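Local coordinates for protein aminotransferase class I and II (Anaerococcus prevotii, PDB 4EMY) that probably acts as a homodimeric pyridoxal-phosphate-dependent aminotransferase that moves amino groups between amino acids and keto acids, at residues G52-L57 with T264-R269; S103-P108 with E284-S289; G125-C130 with R175-I180; E210-K215 with N246-L251; G356-I361 with R388-G393. All blocks are in the same frame, centred on the assembly; numbering follows the deposited sequence.

Contact 1: G52-L57 with T264-R269; sequences GKIIAL and TAYGLR. With PLP (pyridoxal-5'-phosphate), chain E.
L57 and T264 tie the lead-in to helix 58-66 to the cofactor loop of an aminotransferase of the class I family, the loop that joins strands 251-258 and 271-277 just beyond the pyridoxal phosphate-binding K261. The polar link is a nearly straight hydrogen bond: L57 N donates to T264 OG1 over 3.1 Å, at 171°. L57 is the N-cap residue of helix 58-66, so the threonine hydroxyl takes up an amide just ahead of the first turn. T264 places OG1 between its own N and carbonyl carbon (chi1 58°), which aims the hydroxyl at L57 and brings CG2 across the leucine branch. The two side chains cross at about a right angle, with L57 CD1 3.8 Å from T264 CG2. Apolar contact continues where I54 CD1 approaches Y266 CE2 obliquely at 4.3 Å. A water in the plane of the Y266 ring accepts from Y266 OH at 2.9 Å; its link on to I55 O is modelled too short to be trusted. The second subunit closes in here, setting Y75 edge-to-face on Y266, and the Y75 hydroxyl is itself bonded to the cofactor. Charge gathers at the far end of the loop. R269, its chain bent twice, lays two guanidinium nitrogens against the phosphate, NH1 donating to PLP O3P at 2.9 Å and NH2 to PLP O1P at 2.7 Å. W298 O of the second subunit, bonded to NH2, and Y266 O, in the guanidinium plane 3.3 Å from R269 NH1, help to hold it.

Contact 2: S103-P108 with E284-S289; sequences SAIATP and EEFEAS
S103 and E287 make the polar link between strand 103-107 and helix 284-289: S103 OG donates over 2.8 Å to E287 OE2, whose anti lone pair, turned away from OE1, receives it. The serine points OG away from its own backbone N (chi1 -166°), while the glutamate reaches down from the helix with its chain extended beyond CG. Beside this bond the contact is apolar. I105 CD1 lies 3.6 Å from F286 CE2, the side chains running alongside with opposite headings, and the same methyl comes to 4.0 Å from E287 CA. S103 O also approaches F286 CE2 obliquely, so the phenyl ring is met by both strand residues. In the second shell, R85 NH2 sits near both partners of the polar link, but its bond to S103 OG and its ion pair with E287 OE2 are weak. The strand and helix segments run almost parallel, 5° apart, with axes 9.1 Å from each other. Strand 101-107 forms one margin of the seven-stranded sheet within this chain, paired with strand 271-277; helix 280-297 packs on one face of it, where F286 also meets F252 of strand 251-258, and A104 turns from that helix toward I89 of helix 82-93.

Contact 3: G125-C130 with R175-I180; sequences GDPLIC and RDSDRI
D126 turns CG away from its carbonyl carbon (chi1 -61°) and S177 turns OG away from its backbone N (chi1 -176°), which brings D126 OD1 to 3.2 Å from S177 OG. The serine proton goes to its own segment, S177 OG donating to R179 O at 3.0 Å. The other carboxylate oxygen, D126 OD2, accepts from the backbone N of D123 and lies along the aliphatic part of R179, 3.4 Å from R179 CD. Past CD the arginine bends at chi3, and its NE stays 4.7 Å from D126 OD2, too far for a salt bridge. Deeper in, the proline ring packs on the neighbouring strand: P127 CG meets I180 CG2 at 3.7 Å. The isoleucine branches continue the apolar line, with I129 CD1 4.0 Å from I180 CD1, and helix 163-176 lies over both through I170. The contact lies at the beginnings of the adjacent parallel strands 127-131 and 179-184, and backbone bonds of P127 and I129 to A181 set their pairing. The six-residue segments share no hydrogen bond with each other, so they meet through apolar packing and the side of D126, while the strand bonds run to A181; the opposite charges of D126 and R179 would probably add only a weak, distant attraction.

Contact 4: E210-K215 with N246-L251; sequences EKAEDK and NLPRNL
N250 ND2 is shared by two carbonyls, donating to A212 O at 2.9 Å and to the backbone O of K217. The A212 bond makes an N-H...O angle of 153°; its acceptor lies close to the amide plane of N250, but the donor comes in from the flank of the carbonyl, at a C=O...N angle of 108°. N250 holds CG between its own N and carbonyl carbon (chi1 60°), projecting the amide across to the turn that follows helix 198-211, and the two bonds should fix its rotation. Below the amide, A212 CB fits among apolar groups, 3.6 Å from P248 CG and 4.2 Å from L251 CB. On the solvent side K215 folds back through two bends, laying CD 3.7 Å from N250 OD1 and bringing NZ near the R249 side chain; both lysine and arginine are exposed, and their like-charged ends stay 5.2 Å apart, K215 NZ to R249 NH1. Each segment contains a type I beta turn, K211 to D214 and P248 to L251, the second closed by L251 N on P248 O. The arrangement is a pair of facing turns bridged by an asparagine side chain, at a surface edge of the large-domain alpha/beta fold where one segment follows a helix and the other segment enters strand 251-258.

Contact 5: G356-I361 with R388-G393; sequences GFFTFI and RVAICG
T359 and V389 form an antiparallel hydrogen-bonded pair, T359 N to V389 O at 3.0 Å and V389 N to T359 O at 2.9 Å, with F360 and R388 as the adjoining non-hydrogen-bonded pair; beyond the strands C392 N bonds to F357 O. R388 and F358 carry the side-chain contact. The arginine guanidinium lies flat on the ring, centres 3.8 Å apart and planes inclined by 15°, an off-centre cation-pi stack with F358 CE2 over the middle of the guanidinium. The bend at chi3 (71°) swings NE and the guanidinium over the ring, while CD, set by the extended chi1 and chi2, makes a CH-pi contact at 3.9 Å to the centroid. F357 CB sits over the opposite face of F358, so the phenyl is sandwiched. The F360 ring instead stands nearly perpendicular to the guanidinium and touches the arginine stem. C392 CB lies over a face of the F357 ring, 4.0 Å from its centroid, its sulfur at an oblique angle. On the other side of the sheet V389 CG2 meets I361 CD1 at 4.0 Å, packed against F339 and L406. R388 NH1 is bonded to N190 OD1, and NH2 to A43 O. A stacked arginine tied to a cofactor-binding asparagine in the small-domain sheet matches the arginine that, in class I relatives, receives the substrate carboxylate; here that role is inferred.

In the fold
Contacts 1 and 5 lie beside the cofactor and touch through Y266 and F357; contact 1 is at the dimer interface, contact 5 within one chain. Contacts 2, 3 and 5 are buried, 1 and 4 partly so. Contacts 2 and 3 both reach the seven-stranded sheet; contact 2 joins a helix to a marginal strand, contact 3 two adjacent strands. R269 of contact 1 also packs on P108 of contact 2. Contact 4 is the outermost and the one whose touching residues include exposed ones. Chemistry follows place: phosphate binding and cation-pi stacking near the cofactor, a serine-carboxylate bond beside apolar packing in contact 2, side-chain packing without a cross-bond in contact 3, and a turn-bridging amide, itself buried, in contact 4.

Contact 1: G52-L57 with T264-R269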
# COMPACT_ATOMS: atom_id res chain seq x y z
N GLY A 52 18.68 23.04 2.07
CA GLY A 52 18.38 22.05 1.03
C GLY A 52 18.06 20.67 1.57
O GLY A 52 17.80 19.73 0.81
N LYS A 53 18.10 20.55 2.90
CA LYS A 53 17.82 19.30 3.60
C LYS A 53 16.35 19.18 3.97
O LYS A 53 15.70 20.19 4.26
CB LYS A 53 18.68 19.19 4.85
CG LYS A 53 18.64 17.82 5.52
CD LYS A 53 19.38 17.82 6.85
CE LYS A 53 19.01 16.59 7.67
NZ LYS A 53 19.44 16.79 9.08
N ILE A 54 15.85 17.95 3.99
CA ILE A 54 14.47 17.67 4.36
C ILE A 54 14.12 18.15 5.78
O ILE A 54 15.00 18.31 6.63
CB ILE A 54 14.17 16.16 4.22
CG1 ILE A 54 12.66 15.92 4.08
CG2 ILE A 54 14.78 15.38 5.38
CD1 ILE A 54 12.30 14.52 3.65
N ILE A 55 12.83 18.40 6.00
CA ILE A 55 12.32 18.77 7.31
C ILE A 55 11.59 17.58 7.90
O ILE A 55 10.58 17.12 7.35
CB ILE A 55 11.34 19.97 7.23
CG1 ILE A 55 12.00 21.20 6.60
CG2 ILE A 55 10.75 20.27 8.61
CD1 ILE A 55 12.55 22.22 7.59
N ALA A 56 12.11 17.06 9.00
CA ALA A 56 11.39 16.07 9.79
C ALA A 56 11.06 16.69 11.14
O ALA A 56 11.95 16.91 11.98
CB ALA A 56 12.23 14.81 9.95
N LEU A 57 9.78 17.00 11.33
CA LEU A 57 9.30 17.64 12.56
C LEU A 57 9.64 16.81 13.80
O LEU A 57 9.23 15.66 13.89
CB LEU A 57 7.79 17.88 12.47
CG LEU A 57 7.31 18.92 11.47
CD1 LEU A 57 5.83 18.73 11.20
CD2 LEU A 57 7.60 20.33 11.97
N THR A 264 5.05 15.80 7.93
CA THR A 264 6.35 15.55 7.31
C THR A 264 6.67 14.06 7.38
O THR A 264 7.73 13.66 7.86
CB THR A 264 7.49 16.40 7.95
OG1 THR A 264 7.59 16.16 9.35
CG2 THR A 264 7.25 17.88 7.73
N ALA A 265 5.73 13.25 6.89
CA ALA A 265 5.77 11.80 7.08
C ALA A 265 5.51 11.03 5.77
O ALA A 265 4.79 10.03 5.75
CB ALA A 265 4.77 11.39 8.14
N TYR A 266 6.13 11.51 4.70
CA TYR A 266 5.97 10.97 3.35
C TYR A 266 6.35 9.49 3.26
O TYR A 266 5.58 8.68 2.72
CB TYR A 266 6.82 11.76 2.34
CG TYR A 266 6.99 13.24 2.63
CD1 TYR A 266 6.32 14.20 1.88
CD2 TYR A 266 7.86 13.68 3.65
CE1 TYR A 266 6.48 15.55 2.14
CE2 TYR A 266 8.03 15.03 3.91
CZ TYR A 266 7.34 15.97 3.16
OH TYR A 266 7.51 17.30 3.43
N GLY A 267 7.52 9.16 3.79
CA GLY A 267 8.09 7.81 3.69
C GLY A 267 7.50 6.82 4.66
O GLY A 267 7.86 5.64 4.66
N LEU A 268 6.57 7.31 5.48
CA LEU A 268 5.81 6.47 6.40
C LEU A 268 4.48 6.00 5.82
O LEU A 268 3.82 5.15 6.40
CB LEU A 268 5.58 7.21 7.71
CG LEU A 268 6.68 7.02 8.74
CD1 LEU A 268 6.45 7.93 9.93
CD2 LEU A 268 6.71 5.56 9.16
N ARG A 269 4.09 6.57 4.68
CA ARG A 269 2.91 6.13 3.92
C ARG A 269 1.64 5.94 4.74
O ARG A 269 1.16 4.81 4.90
CB ARG A 269 3.22 4.85 3.15
CG ARG A 269 4.50 4.87 2.33
CD ARG A 269 4.51 5.98 1.29
NE ARG A 269 3.30 6.05 0.48
CZ ARG A 269 2.58 7.16 0.29
NH1 ARG A 269 2.94 8.30 0.85
NH2 ARG A 269 1.50 7.12 -0.46
N1 PLP E . -2.31 14.37 -3.71
C2 PLP E . -1.64 15.44 -4.30
C2A PLP E . -2.41 16.52 -4.99
C3 PLP E . -0.26 15.53 -4.23
O3 PLP E . 0.39 16.58 -4.80
C4 PLP E . 0.49 14.55 -3.59
C4A PLP E . 1.86 14.28 -4.16
O4A PLP E . 2.86 14.78 -3.64
C5 PLP E . -0.19 13.48 -3.00
C6 PLP E . -1.59 13.39 -3.07
C5A PLP E . 0.62 12.39 -2.32
O4P PLP E . -0.01 11.87 -1.17
P PLP E . 0.74 10.66 -0.43
O1P PLP E . 0.32 9.40 -1.15
O2P PLP E . 0.33 10.68 1.02
O3P PLP E . 2.24 10.80 -0.54
O HOH W 1 9.75 18.01 5.18

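Contact 2: S103-P108 with E284-S289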
# COMPACT_ATOMS: atom_id res chain seq x y z
N SER A 103 -17.08 8.00 8.17
CA SER A 103 -16.11 6.95 8.47
C SER A 103 -14.78 7.15 7.76
O SER A 103 -14.73 7.66 6.65
CB SER A 103 -16.68 5.57 8.13
OG SER A 103 -15.89 4.56 8.72
N ALA A 104 -13.71 6.75 8.44
CA ALA A 104 -12.34 6.87 7.94
C ALA A 104 -11.71 5.49 7.85
O ALA A 104 -11.91 4.66 8.73
CB ALA A 104 -11.54 7.77 8.86
N ILE A 105 -10.97 5.25 6.77
CA ILE A 105 -10.24 3.99 6.57
C ILE A 105 -8.79 4.28 6.20
O ILE A 105 -8.52 4.93 5.18
CB ILE A 105 -10.88 3.10 5.47
CG1 ILE A 105 -12.14 2.41 6.00
CG2 ILE A 105 -9.92 2.03 5.00
CD1 ILE A 105 -13.42 3.15 5.75
N ALA A 106 -7.87 3.79 7.03
CA ALA A 106 -6.43 3.96 6.80
C ALA A 106 -6.03 3.50 5.40
O ALA A 106 -6.46 2.44 4.93
CB ALA A 106 -5.63 3.21 7.85
N THR A 107 -5.20 4.31 4.75
CA THR A 107 -4.71 4.02 3.40
C THR A 107 -3.20 4.30 3.30
O THR A 107 -2.65 5.07 4.10
CB THR A 107 -5.42 4.90 2.36
OG1 THR A 107 -5.39 6.27 2.78
CG2 THR A 107 -6.89 4.43 2.13
N PRO A 108 -2.51 3.68 2.32
CA PRO A 108 -1.09 4.03 2.18
C PRO A 108 -0.97 5.43 1.59
O PRO A 108 -1.06 5.62 0.37
CB PRO A 108 -0.54 2.94 1.25
CG PRO A 108 -1.72 2.46 0.47
CD PRO A 108 -2.95 2.69 1.31
N GLU A 284 -21.69 2.21 5.71
CA GLU A 284 -21.29 0.83 6.01
C GLU A 284 -20.83 0.10 4.74
O GLU A 284 -19.85 -0.64 4.77
CB GLU A 284 -22.42 0.08 6.71
CG GLU A 284 -22.57 0.45 8.18
CD GLU A 284 -23.84 -0.08 8.81
OE1 GLU A 284 -24.75 -0.54 8.08
OE2 GLU A 284 -23.93 -0.03 10.06
N GLU A 285 -21.54 0.34 3.64
CA GLU A 285 -21.17 -0.13 2.31
C GLU A 285 -19.77 0.37 1.90
O GLU A 285 -18.98 -0.38 1.32
CB GLU A 285 -22.22 0.37 1.32
CG GLU A 285 -21.97 0.07 -0.15
CD GLU A 285 -22.95 0.84 -1.03
OE1 GLU A 285 -22.50 1.72 -1.79
OE2 GLU A 285 -24.17 0.58 -0.93
N PHE A 286 -19.49 1.63 2.23
CA PHE A 286 -18.20 2.27 2.00
C PHE A 286 -17.13 1.58 2.84
O PHE A 286 -16.11 1.15 2.31
CB PHE A 286 -18.31 3.76 2.32
CG PHE A 286 -17.00 4.49 2.42
CD1 PHE A 286 -16.34 4.92 1.28
CD2 PHE A 286 -16.46 4.79 3.67
CE1 PHE A 286 -15.13 5.60 1.38
CE2 PHE A 286 -15.27 5.48 3.77
CZ PHE A 286 -14.60 5.89 2.63
N GLU A 287 -17.38 1.46 4.15
CA GLU A 287 -16.51 0.74 5.08
C GLU A 287 -16.17 -0.67 4.59
O GLU A 287 -15.01 -1.05 4.55
CB GLU A 287 -17.14 0.64 6.47
CG GLU A 287 -17.24 1.95 7.23
CD GLU A 287 -17.98 1.81 8.55
OE1 GLU A 287 -18.63 0.76 8.76
OE2 GLU A 287 -17.93 2.74 9.38
N ALA A 288 -17.20 -1.44 4.23
CA ALA A 288 -17.01 -2.81 3.76
C ALA A 288 -16.14 -2.87 2.51
O ALA A 288 -15.26 -3.73 2.40
CB ALA A 288 -18.36 -3.47 3.49
N SER A 289 -16.38 -1.95 1.59
CA SER A 289 -15.70 -1.93 0.30
C SER A 289 -14.22 -1.61 0.43
O SER A 289 -13.38 -2.35 -0.07
CB SER A 289 -16.38 -0.93 -0.63
OG SER A 289 -15.86 -1.07 -1.94

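Contact 3: G125-C130 with R175-I180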
# COMPACT_ATOMS: atom_id res chain seq x y z
N GLY A 125 -16.73 2.30 -17.97
CA GLY A 125 -17.01 3.39 -18.90
C GLY A 125 -16.98 4.74 -18.22
O GLY A 125 -16.88 5.78 -18.87
N ASP A 126 -17.04 4.71 -16.89
CA ASP A 126 -17.40 5.86 -16.08
C ASP A 126 -16.33 6.95 -16.04
O ASP A 126 -15.14 6.65 -16.03
CB ASP A 126 -17.77 5.39 -14.67
CG ASP A 126 -18.97 4.45 -14.67
OD1 ASP A 126 -19.58 4.23 -15.74
OD2 ASP A 126 -19.30 3.92 -13.59
N PRO A 127 -16.77 8.22 -16.04
CA PRO A 127 -15.86 9.35 -16.13
C PRO A 127 -15.41 9.92 -14.78
O PRO A 127 -16.24 10.13 -13.89
CB PRO A 127 -16.69 10.40 -16.87
CG PRO A 127 -18.10 10.09 -16.52
CD PRO A 127 -18.18 8.64 -16.13
N LEU A 128 -14.11 10.15 -14.66
CA LEU A 128 -13.57 10.99 -13.59
C LEU A 128 -13.31 12.38 -14.16
O LEU A 128 -12.41 12.58 -14.98
CB LEU A 128 -12.29 10.41 -13.01
CG LEU A 128 -11.77 11.19 -11.80
CD1 LEU A 128 -12.51 10.81 -10.52
CD2 LEU A 128 -10.27 10.99 -11.63
N ILE A 129 -14.11 13.35 -13.73
CA ILE A 129 -14.01 14.70 -14.24
C ILE A 129 -13.12 15.53 -13.31
O ILE A 129 -13.49 15.82 -12.17
CB ILE A 129 -15.40 15.33 -14.44
CG1 ILE A 129 -16.24 14.43 -15.35
CG2 ILE A 129 -15.27 16.73 -15.04
CD1 ILE A 129 -17.66 14.24 -14.88
N CYS A 130 -11.94 15.87 -13.83
CA CYS A 130 -10.88 16.49 -13.05
C CYS A 130 -10.38 17.77 -13.71
O CYS A 130 -10.43 17.90 -14.94
CB CYS A 130 -9.70 15.52 -12.88
SG CYS A 130 -8.29 16.23 -12.00
N ARG A 175 -24.74 12.59 -18.86
CA ARG A 175 -25.49 12.54 -20.10
C ARG A 175 -25.01 11.32 -20.89
O ARG A 175 -25.74 10.78 -21.73
CB ARG A 175 -25.22 13.84 -20.85
CG ARG A 175 -25.60 13.90 -22.32
CD ARG A 175 -25.18 15.27 -22.86
NE ARG A 175 -24.90 15.24 -24.29
CZ ARG A 175 -23.71 14.97 -24.83
NH1 ARG A 175 -22.66 14.69 -24.05
NH2 ARG A 175 -23.56 14.97 -26.15
N ASP A 176 -23.79 10.88 -20.58
CA ASP A 176 -23.18 9.72 -21.20
C ASP A 176 -23.17 8.51 -20.25
O ASP A 176 -22.95 7.38 -20.69
CB ASP A 176 -21.76 10.06 -21.66
CG ASP A 176 -21.73 11.13 -22.76
OD1 ASP A 176 -22.59 12.04 -22.74
OD2 ASP A 176 -20.85 11.05 -23.64
N SER A 177 -23.40 8.76 -18.97
CA SER A 177 -23.31 7.72 -17.95
C SER A 177 -24.20 7.98 -16.73
O SER A 177 -24.40 9.13 -16.34
CB SER A 177 -21.86 7.55 -17.49
OG SER A 177 -21.75 6.47 -16.58
N ASP A 178 -24.71 6.91 -16.14
CA ASP A 178 -25.51 7.00 -14.92
C ASP A 178 -24.63 7.18 -13.68
O ASP A 178 -25.13 7.53 -12.61
CB ASP A 178 -26.40 5.77 -14.76
CG ASP A 178 -27.63 5.80 -15.65
OD1 ASP A 178 -27.86 6.82 -16.33
OD2 ASP A 178 -28.38 4.80 -15.68
N ARG A 179 -23.34 6.95 -13.82
CA ARG A 179 -22.42 7.07 -12.69
C ARG A 179 -21.25 7.95 -13.08
O ARG A 179 -20.65 7.75 -14.13
CB ARG A 179 -21.94 5.68 -12.26
CG ARG A 179 -20.97 5.67 -11.09
CD ARG A 179 -20.77 4.25 -10.58
NE ARG A 179 -21.77 3.88 -9.58
CZ ARG A 179 -22.30 2.67 -9.45
NH1 ARG A 179 -21.95 1.69 -10.28
NH2 ARG A 179 -23.20 2.44 -8.51
N ILE A 180 -20.96 8.95 -12.25
CA ILE A 180 -19.83 9.85 -12.52
C ILE A 180 -19.04 10.17 -11.25
O ILE A 180 -19.43 9.80 -10.15
CB ILE A 180 -20.27 11.18 -13.20
CG1 ILE A 180 -20.99 12.09 -12.21
CG2 ILE A 180 -21.09 10.92 -14.46
CD1 ILE A 180 -20.70 13.56 -12.44

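Contact 4: E210-K215 with N246-L251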
# COMPACT_ATOMS: atom_id res chain seq x y z
N GLU A 210 -28.26 19.70 -7.80
CA GLU A 210 -29.22 19.75 -8.91
C GLU A 210 -29.18 18.47 -9.74
O GLU A 210 -30.22 17.95 -10.15
CB GLU A 210 -28.96 20.96 -9.81
CG GLU A 210 -29.26 22.31 -9.17
CD GLU A 210 -28.97 23.47 -10.10
OE1 GLU A 210 -29.65 23.58 -11.15
OE2 GLU A 210 -28.06 24.28 -9.79
N LYS A 211 -27.97 17.98 -9.99
CA LYS A 211 -27.76 16.75 -10.74
C LYS A 211 -28.26 15.55 -9.95
O LYS A 211 -28.83 14.62 -10.52
CB LYS A 211 -26.27 16.59 -11.04
CG LYS A 211 -25.64 17.79 -11.72
CD LYS A 211 -25.86 17.73 -13.21
CE LYS A 211 -26.22 19.09 -13.77
NZ LYS A 211 -27.67 19.40 -13.61
N ALA A 212 -28.07 15.60 -8.64
CA ALA A 212 -28.51 14.53 -7.74
C ALA A 212 -30.04 14.43 -7.62
O ALA A 212 -30.55 13.48 -7.01
CB ALA A 212 -27.87 14.67 -6.37
N GLU A 213 -30.76 15.39 -8.18
CA GLU A 213 -32.22 15.31 -8.25
C GLU A 213 -32.67 14.15 -9.14
O GLU A 213 -33.72 13.57 -8.90
CB GLU A 213 -32.83 16.62 -8.76
CG GLU A 213 -32.59 17.82 -7.85
CD GLU A 213 -33.25 19.08 -8.38
OE1 GLU A 213 -32.58 20.13 -8.43
OE2 GLU A 213 -34.44 19.02 -8.75
N ASP A 214 -31.88 13.83 -10.16
CA ASP A 214 -32.13 12.66 -11.01
C ASP A 214 -31.63 11.43 -10.29
O ASP A 214 -30.43 11.14 -10.28
CB ASP A 214 -31.47 12.81 -12.38
CG ASP A 214 -31.89 11.70 -13.37
OD1 ASP A 214 -32.69 10.81 -13.01
OD2 ASP A 214 -31.40 11.73 -14.52
N LYS A 215 -32.56 10.69 -9.69
CA LYS A 215 -32.21 9.57 -8.81
C LYS A 215 -31.82 8.29 -9.57
O LYS A 215 -31.67 7.23 -8.97
CB LYS A 215 -33.34 9.33 -7.80
CG LYS A 215 -33.61 10.51 -6.87
CD LYS A 215 -32.59 10.67 -5.75
CE LYS A 215 -32.78 9.60 -4.67
NZ LYS A 215 -32.08 9.88 -3.38
N ASN A 246 -25.72 17.02 4.94
CA ASN A 246 -27.07 16.72 4.44
C ASN A 246 -27.22 16.75 2.92
O ASN A 246 -28.12 17.39 2.38
CB ASN A 246 -28.10 17.64 5.11
CG ASN A 246 -28.04 17.57 6.62
OD1 ASN A 246 -27.70 18.55 7.29
ND2 ASN A 246 -28.33 16.39 7.16
N LEU A 247 -26.31 16.05 2.25
CA LEU A 247 -26.33 15.93 0.81
C LEU A 247 -27.20 14.73 0.44
O LEU A 247 -27.26 13.77 1.20
CB LEU A 247 -24.91 15.74 0.28
CG LEU A 247 -24.17 16.95 -0.31
CD1 LEU A 247 -24.33 18.22 0.51
CD2 LEU A 247 -22.70 16.61 -0.48
N PRO A 248 -27.89 14.80 -0.71
CA PRO A 248 -28.77 13.69 -1.11
C PRO A 248 -28.06 12.34 -1.14
O PRO A 248 -26.89 12.25 -1.52
CB PRO A 248 -29.25 14.09 -2.52
CG PRO A 248 -28.46 15.29 -2.91
CD PRO A 248 -27.99 15.94 -1.64
N ARG A 249 -28.78 11.30 -0.72
CA ARG A 249 -28.30 9.92 -0.72
C ARG A 249 -27.34 9.58 -1.87
O ARG A 249 -26.30 8.96 -1.65
CB ARG A 249 -29.52 8.98 -0.70
CG ARG A 249 -29.23 7.49 -0.87
CD ARG A 249 -30.38 6.62 -0.36
NE ARG A 249 -30.44 6.59 1.10
CZ ARG A 249 -31.41 7.11 1.85
NH1 ARG A 249 -32.46 7.72 1.28
NH2 ARG A 249 -31.35 7.02 3.17
N ASN A 250 -27.68 10.03 -3.08
CA ASN A 250 -26.91 9.72 -4.29
C ASN A 250 -25.72 10.66 -4.59
O ASN A 250 -25.13 10.59 -5.67
CB ASN A 250 -27.84 9.63 -5.50
CG ASN A 250 -28.58 10.92 -5.76
OD1 ASN A 250 -29.07 11.57 -4.84
ND2 ASN A 250 -28.68 11.30 -7.03
N LEU A 251 -25.39 11.53 -3.64
CA LEU A 251 -24.22 12.39 -3.77
C LEU A 251 -23.23 12.09 -2.66
O LEU A 251 -23.28 12.69 -1.58
CB LEU A 251 -24.61 13.87 -3.79
CG LEU A 251 -23.52 14.92 -4.05
CD1 LEU A 251 -22.80 14.67 -5.37
CD2 LEU A 251 -24.11 16.32 -4.04

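Contact 5: G356-I361 with R388-G393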
# COMPACT_ATOMS: atom_id res chain seq x y z
N GLY A 356 -0.33 25.61 -0.62
CA GLY A 356 0.33 24.51 -1.31
C GLY A 356 1.85 24.56 -1.31
O GLY A 356 2.46 25.41 -0.65
N PHE A 357 2.44 23.63 -2.06
CA PHE A 357 3.90 23.47 -2.12
C PHE A 357 4.50 24.12 -3.35
O PHE A 357 5.73 24.21 -3.49
CB PHE A 357 4.28 21.98 -2.11
CG PHE A 357 4.50 21.40 -0.74
CD1 PHE A 357 3.88 21.94 0.39
CD2 PHE A 357 5.32 20.29 -0.58
CE1 PHE A 357 4.09 21.40 1.65
CE2 PHE A 357 5.54 19.74 0.68
CZ PHE A 357 4.91 20.29 1.79
N PHE A 358 3.64 24.58 -4.26
CA PHE A 358 4.08 25.04 -5.56
C PHE A 358 3.39 26.33 -5.94
O PHE A 358 2.22 26.52 -5.61
CB PHE A 358 3.76 23.99 -6.63
CG PHE A 358 4.11 22.58 -6.25
CD1 PHE A 358 3.16 21.75 -5.67
CD2 PHE A 358 5.39 22.08 -6.47
CE1 PHE A 358 3.47 20.45 -5.32
CE2 PHE A 358 5.70 20.78 -6.12
CZ PHE A 358 4.74 19.96 -5.55
N THR A 359 4.13 27.20 -6.62
CA THR A 359 3.57 28.36 -7.31
C THR A 359 3.68 28.07 -8.80
O THR A 359 4.57 27.34 -9.23
CB THR A 359 4.37 29.65 -7.02
OG1 THR A 359 5.75 29.43 -7.32
CG2 THR A 359 4.22 30.06 -5.57
N PHE A 360 2.78 28.64 -9.60
CA PHE A 360 2.73 28.27 -11.01
C PHE A 360 2.78 29.46 -11.96
O PHE A 360 2.00 30.40 -11.85
CB PHE A 360 1.49 27.43 -11.29
CG PHE A 360 1.59 26.60 -12.54
CD1 PHE A 360 1.08 27.07 -13.74
CD2 PHE A 360 2.17 25.34 -12.50
CE1 PHE A 360 1.15 26.30 -14.89
CE2 PHE A 360 2.25 24.56 -13.65
CZ PHE A 360 1.73 25.04 -14.84
N ILE A 361 3.72 29.38 -12.89
CA ILE A 361 3.83 30.34 -13.98
C ILE A 361 3.21 29.75 -15.25
O ILE A 361 3.75 28.80 -15.82
CB ILE A 361 5.29 30.79 -14.21
CG1 ILE A 361 5.70 31.85 -13.19
CG2 ILE A 361 5.47 31.40 -15.59
CD1 ILE A 361 6.13 31.32 -11.85
N ARG A 388 6.05 24.71 -13.03
CA ARG A 388 5.74 24.51 -11.62
C ARG A 388 6.98 24.72 -10.77
O ARG A 388 7.98 24.02 -10.91
CB ARG A 388 5.16 23.12 -11.39
CG ARG A 388 4.52 22.95 -10.03
CD ARG A 388 4.20 21.50 -9.74
NE ARG A 388 5.40 20.71 -9.51
CZ ARG A 388 5.39 19.45 -9.08
NH1 ARG A 388 4.24 18.84 -8.83
NH2 ARG A 388 6.53 18.81 -8.89
N VAL A 389 6.90 25.70 -9.88
CA VAL A 389 8.02 26.10 -9.03
C VAL A 389 7.79 25.54 -7.64
O VAL A 389 6.88 25.98 -6.94
CB VAL A 389 8.16 27.63 -8.97
CG1 VAL A 389 9.38 28.03 -8.15
CG2 VAL A 389 8.24 28.22 -10.37
N ALA A 390 8.61 24.57 -7.24
CA ALA A 390 8.45 23.91 -5.95
C ALA A 390 8.97 24.81 -4.85
O ALA A 390 10.06 24.60 -4.31
CB ALA A 390 9.14 22.56 -5.93
N ILE A 391 8.17 25.80 -4.51
CA ILE A 391 8.57 26.83 -3.58
C ILE A 391 8.89 26.26 -2.18
O ILE A 391 9.55 26.91 -1.37
CB ILE A 391 7.53 27.97 -3.55
CG1 ILE A 391 8.21 29.28 -3.19
CG2 ILE A 391 6.35 27.65 -2.64
CD1 ILE A 391 7.34 30.48 -3.47
N CYS A 392 8.45 25.03 -1.93
CA CYS A 392 8.73 24.31 -0.70
C CYS A 392 10.19 23.89 -0.58
O CYS A 392 10.69 23.65 0.52
CB CYS A 392 7.86 23.06 -0.64
SG CYS A 392 8.11 21.97 -2.05
N GLY A 393 10.88 23.79 -1.72
CA GLY A 393 12.26 23.34 -1.73
C GLY A 393 13.31 24.43 -1.60
O GLY A 393 14.39 24.20 -1.04